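Local coordinates for sensor protein (Geobacter sulfurreducens, PDB 3H7M) that probably senses a periplasmic signal through a solute-binding-protein-like domain and, as a histidine kinase, uses ATP to phosphorylate a protein histidine, at residues M48-E53 / A206-G211. Sequence-based numbering, arbitrary orientation.
Sequences MGMTVE and ARFSEG
A Met-aromatic contact, M50 on F208, joins the turn between helix 36-48 and strand 52-57 to helix 202-218, with M48 packed on the backbone at G211. M50 SD lies 3.9 Å from F208 CZ, and its methyl CE sits over one ring face, 4.3 Å from the ring centroid and 24° off the normal, which meets the geometry of a CH-pi contact; SD itself approaches obliquely. The bend at the last torsion of M50 (chi3 -85°) turns CE over the ring. Further back along the same side chain, M50 CG rests in van der Waals contact over one face of the R207 guanidinium, 3.6 Å from R207 NH2, while that nitrogen donates a hydrogen bond to R9 O. M48 reaches the helix backbone: its SD is 3.7 Å from G211 CA and its CG 3.7 Å from R207 O, a close approach at a position without a side chain. Bent at both chi2 and chi3, the M48 chain carries CE to 3.9 Å from E210 CD, crossing that side chain at about a right angle. With an alanine here, G211 CA and R207 O are likely to lose their thioether cover, and E210 its contact with the methyl. I44 of helix 36-48 touches both M50 and F208, and the ring of Y195 stacks with F208. G49, with positive phi (64°), ends helix 36-48 in a Schellman motif, and the chain then enters edge strand 52-57: a helix-to-strand turn packed against a helix in the periplasmic-binding-protein-like sensor domain of the kinase.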
loop_
_atom_site.group_PDB
_atom_site.type_symbol
_atom_site.label_atom_id
_atom_site.label_comp_id
_atom_site.label_asym_id
_atom_site.label_seq_id
_atom_site.Cartn_x
_atom_site.Cartn_y
_atom_site.Cartn_z
ATOM N N MET A 48 -11.049 16.194 12.756
ATOM C CA MET A 48 -12.185 16.579 11.919
ATOM C C MET A 48 -13.531 16.233 12.554
ATOM O O MET A 48 -14.587 16.458 11.955
ATOM C CB MET A 48 -12.104 15.890 10.549
ATOM C CG MET A 48 -10.840 16.177 9.777
ATOM S SD MET A 48 -10.474 17.921 9.721
ATOM C CE MET A 48 -11.919 18.498 8.756
ATOM N N GLY A 49 -13.485 15.683 13.760
ATOM C CA GLY A 49 -14.713 15.312 14.435
ATOM C C GLY A 49 -15.499 14.226 13.718
ATOM O O GLY A 49 -16.721 14.243 13.728
ATOM N N MET A 50 -14.805 13.284 13.087
ATOM C CA MET A 50 -15.458 12.182 12.377
ATOM C C MET A 50 -15.541 10.923 13.214
ATOM O O MET A 50 -14.831 10.747 14.208
ATOM C CB MET A 50 -14.684 11.769 11.127
ATOM C CG MET A 50 -14.604 12.745 9.997
ATOM S SD MET A 50 -13.656 11.960 8.657
ATOM C CE MET A 50 -12.045 12.358 9.170
ATOM N N THR A 51 -16.411 10.030 12.778
ATOM C CA THR A 51 -16.551 8.741 13.414
ATOM C C THR A 51 -16.240 7.785 12.279
ATOM O O THR A 51 -16.826 7.878 11.193
ATOM C CB THR A 51 -17.965 8.517 13.930
ATOM O OG1 THR A 51 -18.048 9.011 15.272
ATOM C CG2 THR A 51 -18.316 7.034 13.909
ATOM N N VAL A 52 -15.310 6.875 12.519
ATOM C CA VAL A 52 -14.905 5.939 11.481
ATOM C C VAL A 52 -15.000 4.476 11.886
ATOM O O VAL A 52 -14.834 4.130 13.052
ATOM C CB VAL A 52 -13.444 6.206 11.060
ATOM C CG1 VAL A 52 -13.296 7.605 10.511
ATOM C CG2 VAL A 52 -12.522 6.025 12.262
ATOM N N GLU A 53 -15.264 3.619 10.907
ATOM C CA GLU A 53 -15.331 2.182 11.127
ATOM C C GLU A 53 -14.313 1.631 10.149
ATOM O O GLU A 53 -14.344 1.986 8.974
ATOM C CB GLU A 53 -16.705 1.628 10.764
ATOM C CG GLU A 53 -16.839 0.139 10.997
ATOM C CD GLU A 53 -18.082 -0.469 10.346
ATOM O OE1 GLU A 53 -19.185 0.103 10.488
ATOM O OE2 GLU A 53 -17.947 -1.533 9.702
ATOM N N ALA A 206 -12.344 16.596 0.720
ATOM C CA ALA A 206 -11.834 17.783 1.407
ATOM C C ALA A 206 -11.750 17.593 2.910
ATOM O O ALA A 206 -10.926 18.206 3.600
ATOM C CB ALA A 206 -12.723 18.992 1.086
ATOM N N ARG A 207 -12.623 16.740 3.407
ATOM C CA ARG A 207 -12.660 16.455 4.820
ATOM C C ARG A 207 -11.303 15.823 5.177
ATOM O O ARG A 207 -10.625 16.242 6.124
ATOM C CB ARG A 207 -13.816 15.493 5.076
ATOM C CG ARG A 207 -14.333 15.464 6.490
ATOM C CD ARG A 207 -15.481 16.437 6.732
ATOM N NE ARG A 207 -16.146 16.093 7.989
ATOM C CZ ARG A 207 -16.973 15.056 8.144
ATOM N NH1 ARG A 207 -17.256 14.257 7.116
ATOM N NH2 ARG A 207 -17.501 14.797 9.338
ATOM N N PHE A 208 -10.885 14.841 4.384
ATOM C CA PHE A 208 -9.611 14.170 4.628
ATOM C C PHE A 208 -8.388 15.004 4.318
ATOM O O PHE A 208 -7.422 15.002 5.090
ATOM C CB PHE A 208 -9.565 12.844 3.865
ATOM C CG PHE A 208 -10.273 11.728 4.584
ATOM C CD1 PHE A 208 -9.628 11.012 5.589
ATOM C CD2 PHE A 208 -11.615 11.474 4.350
ATOM C CE1 PHE A 208 -10.319 10.061 6.356
ATOM C CE2 PHE A 208 -12.316 10.529 5.113
ATOM C CZ PHE A 208 -11.668 9.824 6.114
ATOM N N SER A 209 -8.432 15.752 3.223
ATOM C CA SER A 209 -7.286 16.562 2.840
ATOM C C SER A 209 -6.982 17.576 3.922
ATOM O O SER A 209 -5.826 17.826 4.262
ATOM C CB SER A 209 -7.564 17.286 1.524
ATOM O OG SER A 209 -8.119 16.398 0.575
ATOM N N GLU A 210 -8.044 18.155 4.456
ATOM C CA GLU A 210 -7.933 19.155 5.502
ATOM C C GLU A 210 -7.332 18.528 6.771
ATOM O O GLU A 210 -6.444 19.110 7.411
ATOM C CB GLU A 210 -9.329 19.726 5.779
ATOM C CG GLU A 210 -9.347 21.101 6.422
ATOM C CD GLU A 210 -10.765 21.618 6.664
ATOM O OE1 GLU A 210 -11.654 21.363 5.817
ATOM O OE2 GLU A 210 -10.988 22.290 7.695
ATOM N N GLY A 211 -7.823 17.344 7.139
ATOM C CA GLY A 211 -7.281 16.664 8.308
ATOM C C GLY A 211 -5.786 16.395 8.116
ATOM O O GLY A 211 -4.971 16.666 9.000
#